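Local structure of ripening-associated protein (Musa acuminata, 4PIT) at residues B[17-29]-B[41-55]. The protein is a jacalin-family lectin from banana that binds mannose-containing glycans, with two sugar pockets per chain. The protein carries 1 engineered substitution. Numbering follows the deposited sequence.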
loop_
_atom_site.group_PDB
_atom_site.type_symbol
_atom_site.label_atom_id
_atom_site.label_comp_id
_atom_site.label_asym_id
_atom_site.label_seq_id
_atom_site.Cartn_x
_atom_site.Cartn_y
_atom_site.Cartn_z
ATOM N N ALA B 17 -14.378 12.219 -7.127
ATOM C CA ALA B 17 -12.920 12.076 -7.054
ATOM C C ALA B 17 -12.234 13.399 -6.877
ATOM O O ALA B 17 -12.651 14.425 -7.429
ATOM C CB ALA B 17 -12.402 11.440 -8.338
ATOM N N PHE B 18 -11.157 13.365 -6.145
ATOM C CA PHE B 18 -10.255 14.500 -5.999
ATOM C C PHE B 18 -8.824 14.028 -6.222
ATOM O O PHE B 18 -8.503 12.851 -6.015
ATOM C CB PHE B 18 -10.385 15.190 -4.636
ATOM C CG PHE B 18 -9.926 14.362 -3.462
ATOM C CD1 PHE B 18 -8.602 14.403 -3.035
ATOM C CD2 PHE B 18 -10.839 13.632 -2.711
ATOM C CE1 PHE B 18 -8.193 13.697 -1.899
ATOM C CE2 PHE B 18 -10.431 12.914 -1.584
ATOM C CZ PHE B 18 -9.117 12.958 -1.173
ATOM N N ASP B 19 -7.944 14.962 -6.599
ATOM C CA ASP B 19 -6.556 14.617 -6.871
ATOM C C ASP B 19 -5.722 15.884 -6.746
ATOM O O ASP B 19 -5.785 16.770 -7.613
ATOM C CB ASP B 19 -6.455 13.982 -8.274
ATOM C CG ASP B 19 -5.075 13.454 -8.629
ATOM O OD1 ASP B 19 -4.134 13.686 -7.852
ATOM O OD2 ASP B 19 -4.925 12.880 -9.734
ATOM N N MET B 20 -4.921 15.961 -5.672
ATOM C CA MET B 20 -4.051 17.112 -5.368
ATOM C C MET B 20 -2.847 17.162 -6.305
ATOM O O MET B 20 -2.268 18.223 -6.525
ATOM C CB MET B 20 -3.587 16.882 -3.926
ATOM C CG MET B 20 -3.098 18.024 -3.192
ATOM S SD MET B 20 -2.560 17.230 -1.628
ATOM C CE MET B 20 -1.141 18.276 -1.354
ATOM N N GLY B 21 -2.416 16.006 -6.789
ATOM C CA GLY B 21 -1.185 15.922 -7.551
ATOM C C GLY B 21 -0.007 15.799 -6.598
ATOM O O GLY B 21 -0.144 15.915 -5.377
ATOM N N PRO B 22 1.199 15.658 -7.184
ATOM C CA PRO B 22 2.409 15.448 -6.379
ATOM C C PRO B 22 3.356 16.637 -6.276
ATOM O O PRO B 22 4.473 16.447 -5.811
ATOM C CB PRO B 22 3.122 14.383 -7.202
ATOM C CG PRO B 22 2.832 14.767 -8.610
ATOM C CD PRO B 22 1.469 15.465 -8.615
ATOM N N ALA B 23 2.956 17.824 -6.736
ATOM C CA ALA B 23 3.896 18.934 -6.827
ATOM C C ALA B 23 4.052 19.798 -5.588
ATOM O O ALA B 23 4.990 20.612 -5.545
ATOM C CB ALA B 23 3.493 19.825 -7.986
ATOM N N TYR B 24 3.151 19.675 -4.607
ATOM C CA TYR B 24 3.133 20.615 -3.486
ATOM C C TYR B 24 3.829 20.096 -2.264
ATOM O O TYR B 24 4.039 18.879 -2.139
ATOM C CB TYR B 24 1.666 20.896 -3.127
ATOM C CG TYR B 24 0.791 21.302 -4.293
ATOM C CD1 TYR B 24 1.213 22.267 -5.208
ATOM C CD2 TYR B 24 -0.484 20.784 -4.441
ATOM C CE1 TYR B 24 0.411 22.638 -6.289
ATOM C CE2 TYR B 24 -1.312 21.183 -5.490
ATOM C CZ TYR B 24 -0.855 22.096 -6.418
ATOM O OH TYR B 24 -1.676 22.441 -7.470
ATOM N N ARG B 25 4.194 21.028 -1.357
ATOM C CA ARG B 25 4.811 20.630 -0.100
ATOM C C ARG B 25 3.720 20.568 0.972
ATOM O O ARG B 25 3.218 21.607 1.405
ATOM C CB ARG B 25 5.912 21.593 0.318
ATOM C CG ARG B 25 6.536 21.131 1.629
ATOM C CD ARG B 25 7.550 22.112 2.146
ATOM N NE ARG B 25 8.125 21.634 3.397
ATOM C CZ ARG B 25 9.150 22.218 4.011
ATOM N NH1 ARG B 25 9.708 23.310 3.495
ATOM N NH2 ARG B 25 9.619 21.722 5.147
ATOM N N ILE B 26 3.381 19.365 1.421
ATOM C CA ILE B 26 2.371 19.217 2.478
ATOM C C ILE B 26 2.951 19.774 3.756
ATOM O O ILE B 26 4.056 19.342 4.148
ATOM C CB ILE B 26 1.955 17.747 2.670
ATOM C CG1 ILE B 26 1.261 17.180 1.430
ATOM C CG2 ILE B 26 1.072 17.565 3.908
ATOM C CD1 ILE B 26 1.416 15.610 1.398
ATOM N N ILE B 27 2.210 20.677 4.438
ATOM C CA ILE B 27 2.704 21.173 5.734
ATOM C C ILE B 27 1.814 20.691 6.883
ATOM O O ILE B 27 2.317 20.562 7.996
ATOM C CB ILE B 27 2.934 22.685 5.747
ATOM C CG1 ILE B 27 1.663 23.483 5.515
ATOM C CG2 ILE B 27 4.054 23.066 4.739
ATOM C CD1 ILE B 27 1.816 25.040 5.944
ATOM N N SER B 28 0.513 20.415 6.641
ATOM C CA SER B 28 -0.330 19.867 7.692
ATOM C C SER B 28 -1.534 19.171 7.085
ATOM O O SER B 28 -1.925 19.436 5.935
ATOM C CB SER B 28 -0.766 20.915 8.708
ATOM O OG SER B 28 -1.598 21.894 8.122
ATOM N N VAL B 29 -2.062 18.209 7.849
ATOM C CA VAL B 29 -3.247 17.463 7.490
ATOM C C VAL B 29 -4.192 17.558 8.677
ATOM O O VAL B 29 -3.790 17.218 9.781
ATOM C CB VAL B 29 -2.898 15.992 7.124
ATOM C CG1 VAL B 29 -4.157 15.152 6.904
ATOM C CG2 VAL B 29 -1.998 15.929 5.873
ATOM N N ASP B 41 -8.624 18.293 5.622
ATOM C CA ASP B 41 -8.081 19.530 5.086
ATOM C C ASP B 41 -6.628 19.230 4.814
ATOM O O ASP B 41 -5.953 18.719 5.712
ATOM C CB ASP B 41 -8.164 20.721 6.037
ATOM C CG ASP B 41 -9.491 21.394 6.192
ATOM O OD1 ASP B 41 -10.398 21.117 5.376
ATOM O OD2 ASP B 41 -9.616 22.234 7.095
ATOM N N VAL B 42 -6.129 19.530 3.629
ATOM C CA VAL B 42 -4.708 19.387 3.372
ATOM C C VAL B 42 -4.188 20.770 3.149
ATOM O O VAL B 42 -4.727 21.498 2.295
ATOM C CB VAL B 42 -4.358 18.458 2.180
ATOM C CG1 VAL B 42 -2.850 18.345 1.967
ATOM C CG2 VAL B 42 -5.012 17.063 2.330
ATOM N N THR B 43 -3.172 21.169 3.937
ATOM C CA THR B 43 -2.561 22.498 3.791
ATOM C C THR B 43 -1.180 22.305 3.235
ATOM O O THR B 43 -0.417 21.467 3.737
ATOM C CB THR B 43 -2.567 23.268 5.133
ATOM O OG1 THR B 43 -3.922 23.416 5.594
ATOM C CG2 THR B 43 -1.956 24.686 5.004
ATOM N N PHE B 44 -0.855 23.074 2.193
ATOM C CA PHE B 44 0.423 22.917 1.537
ATOM C C PHE B 44 0.974 24.255 1.097
ATOM O O PHE B 44 0.236 25.251 1.055
ATOM C CB PHE B 44 0.256 21.992 0.314
ATOM C CG PHE B 44 -0.737 22.494 -0.711
ATOM C CD1 PHE B 44 -0.344 23.399 -1.698
ATOM C CD2 PHE B 44 -2.059 22.062 -0.688
ATOM C CE1 PHE B 44 -1.271 23.892 -2.632
ATOM C CE2 PHE B 44 -2.973 22.538 -1.639
ATOM C CZ PHE B 44 -2.563 23.425 -2.607
ATOM N N THR B 45 2.270 24.285 0.793
ATOM C CA THR B 45 2.916 25.475 0.257
ATOM C C THR B 45 3.425 25.165 -1.133
ATOM O O THR B 45 3.772 24.019 -1.469
ATOM C CB THR B 45 4.044 25.991 1.172
ATOM O OG1 THR B 45 5.044 24.984 1.254
ATOM C CG2 THR B 45 3.557 26.377 2.582
ATOM N N TYR B 46 3.490 26.204 -1.952
ATOM C CA TYR B 46 3.953 26.081 -3.333
ATOM C C TYR B 46 4.350 27.457 -3.760
ATOM O O TYR B 46 3.528 28.362 -3.661
ATOM C CB TYR B 46 2.834 25.505 -4.221
ATOM C CG TYR B 46 3.246 25.113 -5.624
ATOM C CD1 TYR B 46 4.291 24.215 -5.841
ATOM C CD2 TYR B 46 2.503 25.527 -6.726
ATOM C CE1 TYR B 46 4.630 23.798 -7.131
ATOM C CE2 TYR B 46 2.831 25.112 -8.017
ATOM C CZ TYR B 46 3.888 24.240 -8.212
ATOM O OH TYR B 46 4.207 23.851 -9.493
ATOM N N TYR B 47 5.632 27.646 -4.153
ATOM C CA TYR B 47 6.151 28.962 -4.545
ATOM C C TYR B 47 5.834 30.087 -3.513
ATOM O O TYR B 47 5.421 31.193 -3.884
ATOM C CB TYR B 47 5.620 29.344 -5.937
ATOM C CG TYR B 47 6.340 28.614 -7.051
ATOM C CD1 TYR B 47 5.889 27.379 -7.510
ATOM C CD2 TYR B 47 7.461 29.167 -7.663
ATOM C CE1 TYR B 47 6.525 26.721 -8.567
ATOM C CE2 TYR B 47 8.101 28.523 -8.721
ATOM C CZ TYR B 47 7.640 27.294 -9.162
ATOM O OH TYR B 47 8.283 26.653 -10.201
ATOM N N GLY B 48 5.999 29.771 -2.227
ATOM C CA GLY B 48 5.767 30.717 -1.143
ATOM C C GLY B 48 4.321 31.025 -0.775
ATOM O O GLY B 48 4.079 31.884 0.075
ATOM N N LYS B 49 3.349 30.341 -1.403
ATOM C CA LYS B 49 1.935 30.553 -1.106
ATOM C C LYS B 49 1.391 29.358 -0.341
ATOM O O LYS B 49 1.713 28.229 -0.693
ATOM C CB LYS B 49 1.139 30.764 -2.399
ATOM N N THR B 50 0.579 29.610 0.684
ATOM C CA THR B 50 -0.054 28.573 1.497
ATOM C C THR B 50 -1.511 28.456 1.063
ATOM O O THR B 50 -2.205 29.470 0.934
ATOM C CB THR B 50 0.081 28.886 2.987
ATOM O OG1 THR B 50 1.465 29.040 3.299
ATOM C CG2 THR B 50 -0.469 27.756 3.876
ATOM N N GLU B 51 -1.979 27.213 0.840
ATOM C CA GLU B 51 -3.359 26.946 0.433
ATOM C C GLU B 51 -3.874 25.775 1.227
ATOM O O GLU B 51 -3.100 24.878 1.563
ATOM C CB GLU B 51 -3.405 26.641 -1.078
ATOM C CG GLU B 51 -4.799 26.461 -1.679
ATOM C CD GLU B 51 -4.841 26.152 -3.166
ATOM O OE1 GLU B 51 -3.993 26.699 -3.910
ATOM O OE2 GLU B 51 -5.756 25.410 -3.596
ATOM N N THR B 52 -5.176 25.728 1.440
ATOM C CA THR B 52 -5.837 24.589 2.099
ATOM C C THR B 52 -6.938 24.089 1.212
ATOM O O THR B 52 -7.738 24.890 0.718
ATOM C CB THR B 52 -6.400 24.990 3.488
ATOM O OG1 THR B 52 -5.316 25.400 4.343
ATOM C CG2 THR B 52 -7.191 23.851 4.170
ATOM N N ARG B 53 -6.968 22.764 0.973
ATOM C CA ARG B 53 -8.071 22.157 0.237
ATOM C C ARG B 53 -8.805 21.250 1.177
ATOM O O ARG B 53 -8.152 20.475 1.894
ATOM C CB ARG B 53 -7.564 21.379 -0.993
ATOM C CG ARG B 53 -6.955 22.333 -2.016
ATOM C CD ARG B 53 -6.478 21.649 -3.262
ATOM N NE ARG B 53 -5.768 22.606 -4.115
ATOM C CZ ARG B 53 -5.250 22.309 -5.300
ATOM N NH1 ARG B 53 -4.592 23.237 -5.995
ATOM N NH2 ARG B 53 -5.343 21.074 -5.781
ATOM N N HIS B 54 -10.154 21.280 1.130
ATOM C CA HIS B 54 -11.011 20.432 1.940
ATOM C C HIS B 54 -11.638 19.357 1.072
ATOM O O HIS B 54 -12.200 19.668 0.014
ATOM C CB HIS B 54 -12.155 21.246 2.617
ATOM C CG HIS B 54 -13.035 20.370 3.468
ATOM N ND1 HIS B 54 -12.635 19.983 4.742
ATOM C CD2 HIS B 54 -14.225 19.780 3.182
ATOM C CE1 HIS B 54 -13.597 19.179 5.196
ATOM N NE2 HIS B 54 -14.592 19.061 4.311
ATOM N N TYR B 55 -11.593 18.107 1.538
ATOM C CA TYR B 55 -12.207 16.977 0.851
ATOM C C TYR B 55 -13.138 16.257 1.796
ATOM O O TYR B 55 -12.813 16.116 2.974
ATOM C CB TYR B 55 -11.148 16.010 0.332
ATOM C CG TYR B 55 -10.082 16.687 -0.503
ATOM C CD1 TYR B 55 -10.393 17.275 -1.729
ATOM C CD2 TYR B 55 -8.766 16.752 -0.060
ATOM C CE1 TYR B 55 -9.391 17.868 -2.515
ATOM C CE2 TYR B 55 -7.766 17.330 -0.837
ATOM C CZ TYR B 55 -8.082 17.896 -2.049
ATOM O OH TYR B 55 -7.033 18.423 -2.789
HETATM O O HOH W 1 -3.615 20.428 -7.943
HETATM O O HOH W 2 -4.863 21.504 7.136
#
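Strands 25-29 and 41-46 pair antiparallel in one sheet of the jacalin-like beta-prism lectin fold, and the aromatic cluster of Tyr24, Phe44 and Tyr46 packs at one end of that pairing. A classic beta bulge interrupts the register: Thr43 O accepts from both Ile27 N (2.8 Å) and Ser28 N (3.2 Å), while Thr43 N returns a hydrogen bond to Ser28 O. Within the cluster the Tyr24 and Phe44 rings form an offset stack, their planes 8° apart and centroids separated by 4.2 Å. Tyr46 meets the same tyrosine differently, taking the CD1 edge of Tyr24 on its face with planes at 74°. Strand 16-19 belongs to a neighbouring sheet, where Phe18 hydrogen-bonds through its backbone to Gly126, and Met20, following, does so to Phe124; the Phe18 contact with 41-55 therefore joins two sheets. Away from the Tyr24 cluster, Phe18 lies face to face on Tyr55 (centroids 3.8 Å), its CG between backbone N and carbonyl carbon (chi1 67°), which swings the ring toward the tyrosine. Between the two aromatic groups, Met20 brings CE to 3.7 Å from Val42 CG1. Glu51 OE2 receives Arg53 NE in a salt bridge, which helps orient the guanidinium group, one face of which meets Tyr24 CE2. In the guanidinium plane, water 1 accepts from Arg53 NH2, donates to Met20 O and hydrogen-bonds Tyr24 OH at 2.8 Å.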